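Local structure of putative metallopeptidase (Shewanella baltica OS155, 3IEH) at residues Thr245-Leu250 against Asp254-Ala259; Phe18-Glu21 against Asp26-Tyr29. The protein probably acts as a zinc-dependent metallocarboxypeptidase of the M14 family, removing C-terminal residues from peptides, and may also hydrolyse ester bonds. All blocks are in the same frame, centred on the assembly; numbering follows the deposited sequence.

Contact 1 of 2, residues Thr245-Leu250 against Asp254-Ala259; sequences TETPAL and DQRVLA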
# COMPACT_ATOMS: atom_id res chain seq x y z
N THR A 245 1.65 2.24 6.29
CA THR A 245 2.90 2.89 6.60
C THR A 245 2.99 4.20 5.83
O THR A 245 2.49 4.31 4.72
CB THR A 245 4.11 2.01 6.23
OG1 THR A 245 4.04 1.71 4.84
CG2 THR A 245 4.12 0.68 7.04
N GLU A 246 3.62 5.19 6.46
CA GLU A 246 3.80 6.50 5.84
C GLU A 246 5.29 6.88 5.93
O GLU A 246 5.77 7.25 6.98
CB GLU A 246 2.95 7.55 6.57
CG GLU A 246 1.45 7.30 6.46
CD GLU A 246 0.83 7.84 5.17
OE1 GLU A 246 1.48 8.56 4.36
OE2 GLU A 246 -0.35 7.53 4.98
N THR A 247 6.02 6.71 4.83
CA THR A 247 7.38 7.20 4.74
C THR A 247 7.36 8.69 4.38
O THR A 247 6.47 9.18 3.66
CB THR A 247 8.24 6.39 3.73
OG1 THR A 247 7.57 6.28 2.46
CG2 THR A 247 8.56 5.01 4.28
N PRO A 248 8.33 9.44 4.87
CA PRO A 248 8.32 10.88 4.64
C PRO A 248 8.87 11.28 3.28
O PRO A 248 10.07 11.11 3.02
CB PRO A 248 9.21 11.41 5.76
CG PRO A 248 10.15 10.26 6.07
CD PRO A 248 9.39 9.01 5.79
N ALA A 249 8.03 11.91 2.45
CA ALA A 249 8.40 12.20 1.07
C ALA A 249 9.27 13.45 0.92
O ALA A 249 9.60 13.84 -0.21
CB ALA A 249 7.15 12.28 0.17
N LEU A 250 9.62 14.08 2.04
CA LEU A 250 10.61 15.19 2.08
C LEU A 250 12.04 14.64 2.23
O LEU A 250 12.99 15.38 2.15
CB LEU A 250 10.33 16.20 3.22
CG LEU A 250 9.04 17.04 3.14
CD1 LEU A 250 8.86 17.93 4.41
CD2 LEU A 250 9.03 17.89 1.84
N ASP A 254 15.43 7.25 -2.77
CA ASP A 254 15.91 5.86 -2.64
C ASP A 254 15.87 5.31 -1.21
O ASP A 254 15.64 4.11 -1.00
CB ASP A 254 17.27 5.67 -3.29
CG ASP A 254 17.21 5.81 -4.82
OD1 ASP A 254 16.26 5.32 -5.48
OD2 ASP A 254 18.14 6.41 -5.38
N GLN A 255 16.04 6.18 -0.23
CA GLN A 255 15.87 5.79 1.17
C GLN A 255 14.43 5.37 1.42
O GLN A 255 14.17 4.42 2.18
CB GLN A 255 16.23 6.94 2.11
CG GLN A 255 17.70 7.02 2.37
CD GLN A 255 18.18 5.90 3.29
OE1 GLN A 255 17.71 5.77 4.43
NE2 GLN A 255 19.12 5.10 2.80
N ARG A 256 13.49 6.08 0.77
CA ARG A 256 12.07 5.76 0.91
C ARG A 256 11.76 4.42 0.24
O ARG A 256 11.06 3.60 0.80
CB ARG A 256 11.20 6.92 0.39
CG ARG A 256 11.28 8.16 1.29
CD ARG A 256 11.25 9.46 0.50
NE ARG A 256 10.15 9.47 -0.45
CZ ARG A 256 10.06 10.30 -1.48
NH1 ARG A 256 10.97 11.24 -1.70
NH2 ARG A 256 9.03 10.21 -2.30
N VAL A 257 12.33 4.21 -0.95
CA VAL A 257 12.18 2.94 -1.66
C VAL A 257 12.65 1.80 -0.75
O VAL A 257 11.94 0.80 -0.58
CB VAL A 257 13.02 2.90 -2.95
CG1 VAL A 257 12.98 1.51 -3.57
CG2 VAL A 257 12.56 3.95 -3.94
N LEU A 258 13.84 1.95 -0.17
CA LEU A 258 14.41 0.92 0.72
C LEU A 258 13.61 0.74 1.99
O LEU A 258 13.44 -0.39 2.47
CB LEU A 258 15.87 1.23 1.08
CG LEU A 258 16.84 1.17 -0.11
CD1 LEU A 258 18.23 1.55 0.34
CD2 LEU A 258 16.87 -0.19 -0.80
N ALA A 259 13.11 1.85 2.54
CA ALA A 259 12.24 1.80 3.75
C ALA A 259 10.94 1.05 3.48
O ALA A 259 10.47 0.28 4.31
CB ALA A 259 11.93 3.23 4.27

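Contact 2 of 2, residues Phe18-Glu21 against Asp26-Tyr29; sequences FNCE and DNFY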
# COMPACT_ATOMS: atom_id res chain seq x y z
N PHE A 18 16.88 2.61 -9.48
CA PHE A 18 16.26 2.18 -10.75
C PHE A 18 16.75 2.99 -11.95
O PHE A 18 16.39 2.71 -13.09
CB PHE A 18 14.72 2.26 -10.64
CG PHE A 18 14.15 1.29 -9.63
CD1 PHE A 18 13.97 -0.04 -9.96
CD2 PHE A 18 13.85 1.71 -8.34
CE1 PHE A 18 13.49 -0.92 -9.03
CE2 PHE A 18 13.36 0.83 -7.40
CZ PHE A 18 13.17 -0.49 -7.74
N ASN A 19 17.58 3.99 -11.67
CA ASN A 19 18.16 4.84 -12.71
C ASN A 19 17.09 5.44 -13.61
O ASN A 19 17.21 5.43 -14.83
CB ASN A 19 19.19 4.06 -13.53
CG ASN A 19 20.02 4.96 -14.43
OD1 ASN A 19 20.29 6.12 -14.10
ND2 ASN A 19 20.43 4.44 -15.57
N CYS A 20 16.04 5.98 -13.01
CA CYS A 20 14.98 6.60 -13.78
C CYS A 20 14.22 7.62 -12.93
O CYS A 20 14.58 7.84 -11.76
CB CYS A 20 14.05 5.52 -14.32
SG CYS A 20 13.07 4.71 -13.08
N GLU A 21 13.22 8.26 -13.54
CA GLU A 21 12.32 9.19 -12.83
C GLU A 21 11.23 8.39 -12.11
O GLU A 21 10.77 7.35 -12.60
CB GLU A 21 11.65 10.19 -13.79
CG GLU A 21 12.59 11.05 -14.62
CD GLU A 21 13.41 12.02 -13.78
OE1 GLU A 21 12.91 12.58 -12.77
OE2 GLU A 21 14.59 12.24 -14.15
N ASP A 26 6.12 3.64 -17.58
CA ASP A 26 6.44 2.65 -18.62
C ASP A 26 7.53 1.72 -18.12
O ASP A 26 7.41 0.49 -18.21
CB ASP A 26 6.89 3.31 -19.94
CG ASP A 26 5.74 4.02 -20.67
OD1 ASP A 26 4.59 3.54 -20.58
OD2 ASP A 26 5.99 5.06 -21.34
N ASN A 27 8.59 2.31 -17.59
CA ASN A 27 9.66 1.53 -17.00
C ASN A 27 9.16 0.74 -15.78
O ASN A 27 9.51 -0.43 -15.60
CB ASN A 27 10.84 2.43 -16.65
CG ASN A 27 12.04 1.65 -16.17
OD1 ASN A 27 12.40 0.64 -16.78
ND2 ASN A 27 12.66 2.10 -15.06
N PHE A 28 8.29 1.36 -14.98
CA PHE A 28 7.71 0.69 -13.81
C PHE A 28 7.06 -0.62 -14.21
O PHE A 28 7.36 -1.68 -13.64
CB PHE A 28 6.68 1.59 -13.07
CG PHE A 28 5.98 0.89 -11.94
CD1 PHE A 28 6.58 0.77 -10.71
CD2 PHE A 28 4.76 0.30 -12.14
CE1 PHE A 28 5.96 0.10 -9.70
CE2 PHE A 28 4.16 -0.38 -11.14
CZ PHE A 28 4.76 -0.50 -9.92
N TYR A 29 6.18 -0.57 -15.19
CA TYR A 29 5.48 -1.77 -15.65
C TYR A 29 6.35 -2.83 -16.32
O TYR A 29 6.06 -4.02 -16.21
CB TYR A 29 4.36 -1.38 -16.62
CG TYR A 29 3.15 -0.77 -15.96
CD1 TYR A 29 2.53 -1.38 -14.88
CD2 TYR A 29 2.59 0.39 -16.46
CE1 TYR A 29 1.38 -0.83 -14.31
CE2 TYR A 29 1.47 0.94 -15.90
CZ TYR A 29 0.86 0.34 -14.82
OH TYR A 29 -0.26 0.92 -14.27

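Contact 1 of 2, residues Thr245-Leu250 against Asp254-Ala259
T247 OG1 is gripped by two groups beyond the contact, E171 OE2 and N260 ND2, while the methyl of T247 faces the helix: CG2 lies 3.8 Å from A259 CB. The torsion explains this division, since with chi1 at 51° OG1 sits between the backbone N and the carbonyl carbon and CG2 turns beside the N. This is a beta-alpha unit of the M14 alpha/beta fold: strand 245-248, in the interior of the mixed sheet, is followed by helix 254-259, which packs antiparallel against it at 159°, with the axes 8.8 Å apart. T247 also pairs through its backbone with H170, a zinc ligand, and the strand carries E246, the predicted proton donor/acceptor.

R256 contributes the largest share of the 227 Å² buried. Bent at chi2 and again at chi3 (50°), it lays its guanidinium flat over the backbone of A249, whose CA stands 3.5 Å above the plane, over its centre. A249 O lies on a face as well, 3.3 Å from NH1 but at too poor an angle for a hydrogen bond. The polar work is done outwards: NE forms a salt bridge with E171 OE2, the same oxygen that takes T247 OG1, and NH1 bonds Q251 O. A leucine here would probably leave the E171 carboxylate without its cationic mate and the Q251 carbonyl without this donor. Nearer the backbone, the aliphatic chain meets the strand end, R256 CD being 3.2 Å from P248 O. On the same guanidinium face as A249 CA, A249 CB rests 3.7 Å from R256 NH2.

Contact 2 of 2, residues Phe18-Glu21 against Asp26-Tyr29
C20 and N27 make essentially the whole of this small surface contact, in which the amide of a helix side chain reaches a thiol on the strand before it. N27 ND2 lies 3.3 Å from C20 SG, and its N-H points at the sulfur with an angle of 141°, which qualifies only as a weak hydrogen bond. The nitrogen arrives roughly at right angles to the CB-SG bond and also touches C20 CB, at 3.8 Å. N27 can span the gap because CG is anti to the backbone N (chi1 -174°), carrying the amide outward from helix 26-29; the nearest pair of CA atoms, those of C20 and N27, is still 8.0 Å apart. The amide is turned so that its nitrogen faces the sulfur, whereas N27 OD1 stands 5.5 Å from C20 SG. F18 adds little: its carbonyl O is 4.3 Å from N27 ND2.

The structural setting is the N-terminal hairpin, where strand 20-21 pairs with 14-15 and N19 and C20 both face S15 as a G1 beta bulge. Packing is tight on the inner side, where helix 81-91 receives both segments: F18 and F28 each meet the W84 ring, the latter edge-to-face, and C20 touches W84 too. The outer side is loose. E21 turns the end of its side chain away from the helix there, with OE2 bonded to a polyether probably left from crystallisation, and only 79 Å² is buried between the segments. With a neutral donor, a soft sulfur acceptor and no charge pair, the link between C20 and N27 probably only biases the orientation of the N27 amide, consistent with a modest directional hold beside the aromatic packing on W84.

Contact 2 comes first along the chain and closes before contact 1 opens, near the C-terminal end; their centres are about 17 Å apart. Contact 1 belongs to the central mixed sheet and helix 253-271, contact 2 to the small hairpin and helix 25-39 at the surface. They nevertheless touch, V257 CG1 lying 3.9 Å from F18 CE2. Two further features join them: S15 OG bonds both D254 OD1 and the backbone N of F18, and helix 81-91 packs against V257 and L258 through H88 and against F18 through W84 and L87. The N-terminal hairpin is thus attached to the helix that follows the strand carrying the predicted catalytic E246, while contact 2 itself stays away from the zinc.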